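Local coordinates for protein tartrate dehydrogenase/decarboxylase (Pseudomonas putida, PDB 3FLK) that oxidises tartrate with NAD(+), converts meso-tartrate to D-glycerate and oxidatively decarboxylates D-malate to pyruvate, as a homodimer binding one magnesium or manganese ion per subunit, at residues P288-G292 / K293-N297; A296-I299 / A300-S304; G345-T349 / Q350-A354; E19-P22 / E23-V27. The protein carries 1 engineered substitution. One frame throughout, in Å; residues are numbered along the deposited sequence.

Interaction 1: P288-G292 / K293-N297; sequences PDIFG and KNIAN. With NAI (1,4-dihydronicotinamide adenine dinucleotide), chain F.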
# COMPACT_ATOMS: atom_id res chain seq x y z
N PRO A 288 15.29 -6.41 13.48
CA PRO A 288 15.68 -6.84 14.83
C PRO A 288 15.40 -8.31 15.12
O PRO A 288 16.12 -8.92 15.91
CB PRO A 288 14.83 -5.95 15.75
CG PRO A 288 14.46 -4.78 14.92
CD PRO A 288 14.30 -5.32 13.53
N ASP A 289 14.38 -8.88 14.49
CA ASP A 289 13.99 -10.26 14.77
C ASP A 289 14.90 -11.32 14.10
O ASP A 289 14.75 -12.51 14.38
CB ASP A 289 12.51 -10.49 14.43
CG ASP A 289 11.84 -11.50 15.35
OD1 ASP A 289 11.12 -11.07 16.29
OD2 ASP A 289 12.04 -12.72 15.15
N ILE A 290 15.82 -10.90 13.24
CA ILE A 290 16.84 -11.81 12.68
C ILE A 290 18.28 -11.38 12.95
O ILE A 290 19.23 -12.09 12.59
CB ILE A 290 16.65 -12.09 11.15
CG1 ILE A 290 16.74 -10.80 10.32
CG2 ILE A 290 15.35 -12.86 10.88
CD1 ILE A 290 17.12 -11.02 8.86
N PHE A 291 18.46 -10.21 13.57
CA PHE A 291 19.80 -9.74 13.92
C PHE A 291 20.46 -10.72 14.89
O PHE A 291 19.85 -11.15 15.86
CB PHE A 291 19.76 -8.33 14.53
CG PHE A 291 21.10 -7.87 15.06
CD1 PHE A 291 22.18 -7.69 14.20
CD2 PHE A 291 21.27 -7.60 16.41
CE1 PHE A 291 23.41 -7.26 14.69
CE2 PHE A 291 22.50 -7.17 16.91
CZ PHE A 291 23.57 -7.00 16.04
N GLY A 292 21.71 -11.07 14.60
CA GLY A 292 22.47 -11.97 15.46
C GLY A 292 22.64 -13.38 14.93
O GLY A 292 23.54 -14.10 15.37
N LYS A 293 21.79 -13.80 14.00
CA LYS A 293 21.95 -15.14 13.42
C LYS A 293 22.61 -15.17 12.05
O LYS A 293 22.67 -16.23 11.42
CB LYS A 293 20.64 -15.95 13.42
CG LYS A 293 19.38 -15.23 13.04
CD LYS A 293 18.50 -15.05 14.26
CE LYS A 293 17.08 -15.47 13.97
NZ LYS A 293 16.30 -15.67 15.23
N ASN A 294 23.11 -14.02 11.61
CA ASN A 294 23.80 -13.90 10.32
C ASN A 294 23.14 -14.69 9.18
O ASN A 294 23.79 -15.51 8.51
CB ASN A 294 25.29 -14.26 10.46
CG ASN A 294 26.05 -13.26 11.32
OD1 ASN A 294 26.29 -12.13 10.91
ND2 ASN A 294 26.44 -13.70 12.51
N ILE A 295 21.85 -14.46 9.00
CA ILE A 295 21.10 -15.02 7.87
C ILE A 295 20.51 -13.92 7.00
O ILE A 295 19.86 -14.19 5.99
CB ILE A 295 19.98 -15.99 8.33
CG1 ILE A 295 19.03 -15.29 9.31
CG2 ILE A 295 20.57 -17.29 8.89
CD1 ILE A 295 17.69 -15.97 9.47
N ALA A 296 20.75 -12.67 7.39
CA ALA A 296 20.33 -11.51 6.61
C ALA A 296 20.91 -11.55 5.20
O ALA A 296 22.10 -11.81 5.02
CB ALA A 296 20.74 -10.21 7.32
N ASN A 297 20.06 -11.33 4.21
CA ASN A 297 20.46 -11.23 2.81
C ASN A 297 21.28 -9.96 2.59
O ASN A 297 20.78 -8.86 2.84
CB ASN A 297 19.20 -11.23 1.92
CG ASN A 297 19.51 -11.54 0.46
OD1 ASN A 297 20.63 -11.36 -0.01
ND2 ASN A 297 18.50 -12.02 -0.26
PA NAI F . 12.53 -4.50 8.20
O1A NAI F . 12.83 -4.23 6.77
O2A NAI F . 13.70 -4.26 9.06
O5B NAI F . 12.06 -6.02 8.36
C5B NAI F . 10.86 -6.50 7.82
C4B NAI F . 10.93 -8.02 7.64
O4B NAI F . 11.79 -8.33 6.56
C3B NAI F . 11.50 -8.71 8.87
O3B NAI F . 10.77 -9.90 9.09
C2B NAI F . 12.94 -9.01 8.49
O2B NAI F . 13.41 -10.20 9.10
C1B NAI F . 12.89 -9.12 6.98
N9A NAI F . 14.14 -8.63 6.37
C8A NAI F . 14.54 -7.32 6.24
N7A NAI F . 15.74 -7.31 5.63
C5A NAI F . 16.12 -8.58 5.37
C6A NAI F . 17.25 -9.12 4.76
N6A NAI F . 18.21 -8.33 4.30
N1A NAI F . 17.35 -10.49 4.64
C2A NAI F . 16.35 -11.32 5.11
N3A NAI F . 15.23 -10.76 5.70
C4A NAI F . 15.12 -9.42 5.83
O3 NAI F . 11.27 -3.57 8.60
PN NAI F . 10.45 -3.53 9.99
O1N NAI F . 10.50 -4.84 10.67
O2N NAI F . 9.12 -2.97 9.66
O5D NAI F . 11.25 -2.44 10.85
C5D NAI F . 12.34 -2.78 11.68
C4D NAI F . 13.11 -1.52 12.07
O4D NAI F . 13.79 -1.00 10.95
C3D NAI F . 12.22 -0.40 12.60
O3D NAI F . 12.91 0.22 13.66
C2D NAI F . 12.10 0.56 11.43
O2D NAI F . 11.90 1.89 11.84
C1D NAI F . 13.44 0.37 10.74
N1N NAI F . 13.48 0.68 9.30
C2N NAI F . 14.50 1.48 8.86
C3N NAI F . 14.62 1.80 7.51
C7N NAI F . 15.88 2.45 7.03
O7N NAI F . 16.96 2.64 7.92
N7N NAI F . 15.97 2.84 5.76
C4N NAI F . 13.69 1.28 6.61
C5N NAI F . 12.65 0.46 7.06
C6N NAI F . 12.56 0.16 8.42
O HOH W 1 20.83 -12.16 10.39

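Interaction 2: A296-I299 / A300-S304; sequences ANPI and AMIWS. With NAI (1,4-dihydronicotinamide adenine dinucleotide), chain F; SO4 (sulfate ion), chain J.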
# COMPACT_ATOMS: atom_id res chain seq x y z
N ALA A 296 20.75 -12.67 7.39
CA ALA A 296 20.33 -11.51 6.61
C ALA A 296 20.91 -11.55 5.20
O ALA A 296 22.10 -11.81 5.02
CB ALA A 296 20.74 -10.21 7.32
N ASN A 297 20.06 -11.33 4.21
CA ASN A 297 20.46 -11.23 2.81
C ASN A 297 21.28 -9.96 2.59
O ASN A 297 20.78 -8.86 2.84
CB ASN A 297 19.20 -11.23 1.92
CG ASN A 297 19.51 -11.54 0.46
OD1 ASN A 297 20.63 -11.36 -0.01
ND2 ASN A 297 18.50 -12.02 -0.26
N PRO A 298 22.54 -10.11 2.15
CA PRO A 298 23.39 -8.94 1.90
C PRO A 298 23.28 -8.36 0.48
O PRO A 298 23.94 -7.36 0.18
CB PRO A 298 24.79 -9.49 2.12
CG PRO A 298 24.70 -10.92 1.66
CD PRO A 298 23.27 -11.37 1.90
N ILE A 299 22.47 -8.98 -0.39
CA ILE A 299 22.41 -8.56 -1.79
C ILE A 299 21.92 -7.11 -1.95
O ILE A 299 22.45 -6.36 -2.77
CB ILE A 299 21.61 -9.55 -2.69
CG1 ILE A 299 22.36 -10.89 -2.80
CG2 ILE A 299 21.38 -8.95 -4.09
CD1 ILE A 299 21.59 -11.99 -3.50
N ALA A 300 20.92 -6.72 -1.16
CA ALA A 300 20.40 -5.35 -1.18
C ALA A 300 21.50 -4.33 -0.91
O ALA A 300 21.63 -3.34 -1.63
CB ALA A 300 19.26 -5.19 -0.19
N MSE A 301 22.30 -4.59 0.12
CA MSE A 301 23.45 -3.77 0.48
C MSE A 301 24.47 -3.71 -0.66
O MSE A 301 24.96 -2.63 -1.01
CB MSE A 301 24.11 -4.31 1.75
CG MSE A 301 25.18 -3.41 2.35
SE MSE A 301 24.42 -1.91 3.34
CE MSE A 301 24.60 -0.51 2.01
N ILE A 302 24.78 -4.87 -1.24
CA ILE A 302 25.78 -4.98 -2.30
C ILE A 302 25.34 -4.27 -3.58
O ILE A 302 26.11 -3.50 -4.16
CB ILE A 302 26.15 -6.47 -2.58
CG1 ILE A 302 26.89 -7.06 -1.37
CG2 ILE A 302 27.01 -6.60 -3.83
CD1 ILE A 302 26.78 -8.58 -1.23
N TRP A 303 24.10 -4.52 -4.00
CA TRP A 303 23.51 -3.86 -5.16
C TRP A 303 23.50 -2.33 -4.97
O TRP A 303 23.82 -1.59 -5.90
CB TRP A 303 22.10 -4.40 -5.41
CG TRP A 303 21.46 -4.03 -6.74
CD1 TRP A 303 21.87 -3.08 -7.63
CD2 TRP A 303 20.25 -4.58 -7.27
NE1 TRP A 303 21.01 -3.02 -8.70
CE2 TRP A 303 20.00 -3.93 -8.50
CE3 TRP A 303 19.35 -5.57 -6.84
CZ2 TRP A 303 18.89 -4.23 -9.30
CZ3 TRP A 303 18.25 -5.87 -7.63
CH2 TRP A 303 18.03 -5.20 -8.85
N SER A 304 23.15 -1.87 -3.77
CA SER A 304 23.24 -0.44 -3.42
C SER A 304 24.63 0.12 -3.67
O SER A 304 24.78 1.26 -4.12
CB SER A 304 22.85 -0.20 -1.96
OG SER A 304 21.47 -0.44 -1.76
PA NAI F . 12.53 -4.50 8.20
O1A NAI F . 12.83 -4.23 6.77
O2A NAI F . 13.70 -4.26 9.06
O5B NAI F . 12.06 -6.02 8.36
C5B NAI F . 10.86 -6.50 7.82
C4B NAI F . 10.93 -8.02 7.64
O4B NAI F . 11.79 -8.33 6.56
C3B NAI F . 11.50 -8.71 8.87
O3B NAI F . 10.77 -9.90 9.09
C2B NAI F . 12.94 -9.01 8.49
O2B NAI F . 13.41 -10.20 9.10
C1B NAI F . 12.89 -9.12 6.98
N9A NAI F . 14.14 -8.63 6.37
C8A NAI F . 14.54 -7.32 6.24
N7A NAI F . 15.74 -7.31 5.63
C5A NAI F . 16.12 -8.58 5.37
C6A NAI F . 17.25 -9.12 4.76
N6A NAI F . 18.21 -8.33 4.30
N1A NAI F . 17.35 -10.49 4.64
C2A NAI F . 16.35 -11.32 5.11
N3A NAI F . 15.23 -10.76 5.70
C4A NAI F . 15.12 -9.42 5.83
O3 NAI F . 11.27 -3.57 8.60
PN NAI F . 10.45 -3.53 9.99
O1N NAI F . 10.50 -4.84 10.67
O2N NAI F . 9.12 -2.97 9.66
O5D NAI F . 11.25 -2.44 10.85
C5D NAI F . 12.34 -2.78 11.68
C4D NAI F . 13.11 -1.52 12.07
O4D NAI F . 13.79 -1.00 10.95
C3D NAI F . 12.22 -0.40 12.60
O3D NAI F . 12.91 0.22 13.66
C2D NAI F . 12.10 0.56 11.43
O2D NAI F . 11.90 1.89 11.84
C1D NAI F . 13.44 0.37 10.74
N1N NAI F . 13.48 0.68 9.30
C2N NAI F . 14.50 1.48 8.86
C3N NAI F . 14.62 1.80 7.51
C7N NAI F . 15.88 2.45 7.03
O7N NAI F . 16.96 2.64 7.92
N7N NAI F . 15.97 2.84 5.76
C4N NAI F . 13.69 1.28 6.61
C5N NAI F . 12.65 0.46 7.06
C6N NAI F . 12.56 0.16 8.42
S SO4 J . 20.80 -1.73 -12.24
O1 SO4 J . 19.43 -1.40 -11.85
O2 SO4 J . 21.27 -0.76 -13.23
O3 SO4 J . 21.67 -1.68 -11.07
O4 SO4 J . 20.82 -3.07 -12.82
O HOH W 2 21.25 -6.22 2.39

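Interaction 3: G345-T349 / Q350-A354; sequences GTLST and QQVGA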
# COMPACT_ATOMS: atom_id res chain seq x y z
N GLY A 345 17.81 -20.59 0.08
CA GLY A 345 19.15 -21.17 0.23
C GLY A 345 19.51 -21.48 1.67
O GLY A 345 18.70 -21.29 2.58
N THR A 346 20.74 -21.94 1.88
CA THR A 346 21.20 -22.32 3.22
C THR A 346 22.45 -21.56 3.66
O THR A 346 22.97 -21.80 4.75
CB THR A 346 21.47 -23.84 3.33
OG1 THR A 346 22.46 -24.22 2.37
CG2 THR A 346 20.19 -24.64 3.10
N LEU A 347 22.93 -20.65 2.82
CA LEU A 347 24.16 -19.91 3.13
C LEU A 347 23.91 -18.78 4.13
O LEU A 347 22.82 -18.22 4.20
CB LEU A 347 24.81 -19.36 1.86
CG LEU A 347 25.31 -20.34 0.79
CD1 LEU A 347 26.22 -19.61 -0.17
CD2 LEU A 347 26.02 -21.56 1.39
N SER A 348 24.95 -18.47 4.91
CA SER A 348 24.91 -17.35 5.84
C SER A 348 25.19 -16.04 5.11
O SER A 348 25.63 -16.04 3.97
CB SER A 348 25.95 -17.55 6.95
OG SER A 348 27.25 -17.31 6.45
N THR A 349 24.94 -14.93 5.80
CA THR A 349 25.23 -13.59 5.28
C THR A 349 26.66 -13.51 4.72
O THR A 349 26.86 -13.07 3.59
CB THR A 349 25.06 -12.53 6.40
OG1 THR A 349 23.75 -12.62 6.95
CG2 THR A 349 25.28 -11.12 5.86
N GLN A 350 27.62 -13.94 5.53
CA GLN A 350 29.04 -13.85 5.19
C GLN A 350 29.41 -14.75 4.02
O GLN A 350 30.25 -14.38 3.20
CB GLN A 350 29.92 -14.17 6.41
CG GLN A 350 29.83 -13.14 7.56
CD GLN A 350 28.52 -13.21 8.33
OE1 GLN A 350 27.85 -14.24 8.37
NE2 GLN A 350 28.15 -12.09 8.96
N GLN A 351 28.78 -15.92 3.95
CA GLN A 351 29.02 -16.86 2.85
C GLN A 351 28.52 -16.33 1.50
O GLN A 351 29.15 -16.55 0.47
CB GLN A 351 28.40 -18.23 3.15
CG GLN A 351 29.17 -19.05 4.19
CD GLN A 351 28.46 -20.34 4.57
OE1 GLN A 351 27.23 -20.40 4.62
NE2 GLN A 351 29.24 -21.38 4.86
N VAL A 352 27.39 -15.62 1.52
CA VAL A 352 26.86 -15.00 0.29
C VAL A 352 27.78 -13.86 -0.16
O VAL A 352 28.10 -13.75 -1.35
CB VAL A 352 25.40 -14.51 0.46
CG1 VAL A 352 24.90 -13.81 -0.81
CG2 VAL A 352 24.48 -15.69 0.79
N GLY A 353 28.20 -13.03 0.78
CA GLY A 353 29.18 -11.97 0.51
C GLY A 353 30.44 -12.52 -0.13
O GLY A 353 30.91 -11.99 -1.14
N ALA A 354 30.96 -13.60 0.44
CA ALA A 354 32.15 -14.28 -0.07
C ALA A 354 31.94 -14.86 -1.47
O ALA A 354 32.83 -14.77 -2.33
CB ALA A 354 32.59 -15.38 0.89

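Interaction 4: E19-P22 / E23-V27; sequences EVLP and EGIRV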
# COMPACT_ATOMS: atom_id res chain seq x y z
N GLU A 19 25.49 -6.30 9.99
CA GLU A 19 25.82 -7.57 9.35
C GLU A 19 26.05 -7.43 7.84
O GLU A 19 26.98 -8.02 7.29
CB GLU A 19 24.73 -8.62 9.62
CG GLU A 19 24.60 -9.02 11.09
CD GLU A 19 23.46 -10.00 11.35
OE1 GLU A 19 22.58 -10.16 10.47
OE2 GLU A 19 23.45 -10.63 12.43
N VAL A 20 25.20 -6.65 7.17
CA VAL A 20 25.26 -6.57 5.71
C VAL A 20 26.31 -5.59 5.16
O VAL A 20 26.88 -5.83 4.10
CB VAL A 20 23.86 -6.33 5.05
CG1 VAL A 20 22.89 -7.45 5.42
CG2 VAL A 20 23.29 -4.96 5.43
N LEU A 21 26.57 -4.51 5.89
CA LEU A 21 27.52 -3.48 5.43
C LEU A 21 28.92 -4.02 5.11
O LEU A 21 29.45 -3.72 4.04
CB LEU A 21 27.60 -2.29 6.39
CG LEU A 21 28.56 -1.18 5.92
CD1 LEU A 21 27.90 -0.32 4.85
CD2 LEU A 21 29.03 -0.31 7.07
N PRO A 22 29.53 -4.80 6.03
CA PRO A 22 30.86 -5.35 5.73
C PRO A 22 30.89 -6.22 4.47
O PRO A 22 31.92 -6.29 3.80
CB PRO A 22 31.18 -6.20 6.97
CG PRO A 22 30.37 -5.59 8.05
CD PRO A 22 29.09 -5.19 7.38
N GLU A 23 29.76 -6.85 4.14
CA GLU A 23 29.66 -7.63 2.90
C GLU A 23 29.61 -6.73 1.67
O GLU A 23 30.20 -7.05 0.63
CB GLU A 23 28.47 -8.59 2.93
CG GLU A 23 28.49 -9.61 4.09
CD GLU A 23 29.85 -10.30 4.26
OE1 GLU A 23 30.30 -10.44 5.42
OE2 GLU A 23 30.47 -10.68 3.24
N GLY A 24 28.91 -5.61 1.78
CA GLY A 24 28.90 -4.59 0.73
C GLY A 24 30.29 -4.04 0.46
O GLY A 24 30.72 -3.96 -0.69
N ILE A 25 30.99 -3.68 1.53
CA ILE A 25 32.37 -3.17 1.43
C ILE A 25 33.31 -4.23 0.83
O ILE A 25 34.14 -3.91 -0.02
CB ILE A 25 32.88 -2.66 2.81
CG1 ILE A 25 32.10 -1.41 3.23
CG2 ILE A 25 34.39 -2.36 2.75
CD1 ILE A 25 32.20 -1.07 4.71
N ARG A 26 33.14 -5.48 1.25
CA ARG A 26 33.92 -6.61 0.72
C ARG A 26 33.85 -6.67 -0.81
O ARG A 26 34.88 -6.72 -1.48
CB ARG A 26 33.42 -7.92 1.34
CG ARG A 26 34.22 -9.16 0.98
CD ARG A 26 33.53 -10.39 1.55
NE ARG A 26 34.44 -11.53 1.70
CZ ARG A 26 34.20 -12.57 2.49
NH1 ARG A 26 33.09 -12.62 3.22
NH2 ARG A 26 35.08 -13.56 2.56
N VAL A 27 32.63 -6.66 -1.34
CA VAL A 27 32.41 -6.75 -2.79
C VAL A 27 32.90 -5.49 -3.52
O VAL A 27 33.44 -5.58 -4.63
CB VAL A 27 30.92 -7.04 -3.13
CG1 VAL A 27 30.71 -7.14 -4.64
CG2 VAL A 27 30.44 -8.31 -2.44
O HOH W 3 29.02 -9.54 7.90

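Interaction 1: P288-G292 / K293-N297
Ile290 to Lys293 make a type II beta turn, closed by a weak, 3.4 Å bond from Lys293 N to Ile290 O. The turn lies in the loop between strand 278-282 and helix 299-313, which holds the adenosine half of NADH. Gly292 sits in it with a positive phi of 106°, where a beta carbon would jam against the carbonyl oxygen of Phe291. A water extends the turn: it donates to Ile290 O at 2.7 Å and accepts from Ile295 N, so the loop stays held together past the tight bend. The Lys293 chain doubles back over the turn. Its CG lies between the backbone N and the carbonyl carbon (chi1 42°), which brings CG to 3.2 Å from Ile290 O, and further bends carry NZ back toward Asp289. NZ stops 5.2 Å short of Asp289 OD2, so any attraction of charges there acts at a distance. Ile290 is the apolar centrepiece. Its CD1 meets Ala296 CB at 4.0 Å, its CG2 meets Ile295 CD1 from a slanting direction, and the same branches lie by the adenine and the ribose, with CG1 nearest the ribose hydroxyl O2B. The adenine itself is read by backbone: Asn297 N donates to N1A of NADH over 2.9 Å, with an N-H...N angle of 162°.

Interaction 2: A296-I299 / A300-S304
Asn297 O is gripped twice: the adenine amino group N6A of NADH donates to it at 3.0 Å, and a water donates at 2.7 Å. That water in turn accepts from the N of Met301, a selenomethionine in the crystal, at 3.0 Å, so the cofactor contact is wired to the first turn of helix 299-313. The side chain of the same asparagine caps the turn that leads into the helix. With CG anti to the backbone N (chi1 -163°), OD1 reaches forward to accept from Ile299 N in an Asx turn, the donor standing 38° above the carbonyl plane, while ND2 is bonded to Asp342. Regular helical bonds follow, Ile302 N to Pro298 O and the nearly straight Trp303 N to Ile299 O at 2.8 Å. Pro298 CB rests on Ile302 CD1 at 4.0 Å, and Ile302 CG1 lies 3.3 Å from Pro298 O, the oxygen to which its own backbone N donates. Trp303 points its indole away from the turn; NE1 donates to O3 of a sulfate at 2.8 Å, the ion lying at the ring edge. The sulfate, probably from the crystallisation liquor, is also bound by His323 and Arg111. A leucine in place of Trp303 would probably leave the sulfate without its indole donor and Phe113 without the ring it meets at a steep angle. Around this buried helix start, Met301 and Ile302 face helix 17-35, Ile299 and Trp303 pack on helix 317-336, Pro298 touches helix 349-361, and Met301 O is bonded to Tyr74 of strand 72-77.

Interaction 3: G345-T349 / Q350-A354
Ser348 and Gln351 cap the start of helix 349-361 by exchanging bonds, a capping box. Ser348 N donates to Gln351 OE1 at 3.0 Å, almost straight at 169° and in the carbonyl plane on a lone pair; in return Gln351 N donates to Ser348 OG at 3.2 Å. The hydroxyl can do this because chi1 of 74° sets OG between the backbone N and the carbonyl carbon, turned back over the helix start. Behind the box the ordinary helical bonds take over, Val352 N to Ser348 O and Gly353 N to Thr349 O. With Ser348 replaced by an alanine, Gln351 N would probably lose its side-chain acceptor and the first turn would be freer to fray. Leu347 crosses Gln351 at about a right angle, its CD2 3.6 Å from Gln351 OE1, and its CB meets Val352 CG2 at 3.8 Å, the pairing of a hydrophobic staple beside the box. The other polar ends look to the cofactor loop: Thr349 OG1 is bonded to Ala296 O, Gln350 NE2 to Asn294 OD1, and the Thr349 backbone to that of Asn294. Since the reciprocal acceptor is a neutral amide, not the glutamate of the classic box, the cap itself probably works by hydrogen bonding rather than charge, while the Glu23 carboxylate lies close to this helix start.

Interaction 4: E19-P22 / E23-V27
Leu21 and Ile25 meet one turn apart within helix 17-35, the connecting helix of a beta-alpha-beta crossover from strand 6-13 to strand 39-43. Both lean on Ala10 of the first of these strands, and between themselves Leu21 CG lies 3.8 Å from Ile25 CD1. Pro22 kinks the helix, its nitrogen having no hydrogen to give to the preceding turn. Past it the regular bonds resume: Gly24 N donates to Val20 O, which Glu23 N also reaches weakly, and Ile25 N donates to Leu21 O at 2.9 Å. At Gly24 a beta carbon would stand tight against Leu21 O, about 3.3 Å away. Glu23 forms the polar flank. The fold of its chain at chi2 (-47°) turns the carboxylate back toward Glu19, where a water that donates both to Glu19 O at 2.6 Å and to Glu23 OE1 at 2.9 Å bridges the two turns. Glu19 sends its own carboxylate the other way, to Gly292 N of the cofactor loop. The second oxygen of Glu23 takes a salt bridge from the extended Arg26: NH1 reaches the syn lone pair of OE2 at 3.3 Å, with that oxygen only 5° out of the guanidinium plane.

Along the chain interaction 4 comes first, in helix 17-35; then interactions 1 and 2, which share Ala296 and Asn297 and run from the cofactor loop into helix 299-313; and last interaction 3, at the start of helix 349-361. The closest centres, those of interactions 2 and 4, are about 8 Å apart, and the farthest, 1 and 4, about 14 Å. All lie on one side of the chain's centre, where three helix segments pack together: Ile302 CG1 meets Gly24 CA, Pro298 CG meets Val352 CG1, and Glu23 OE2 lies by Gly353 CA. Helices 17-35 and 349-361 also brace the NADH-binding loop, where Ala296 CB lies by Glu19 and Asn294 O by Ser348 CB.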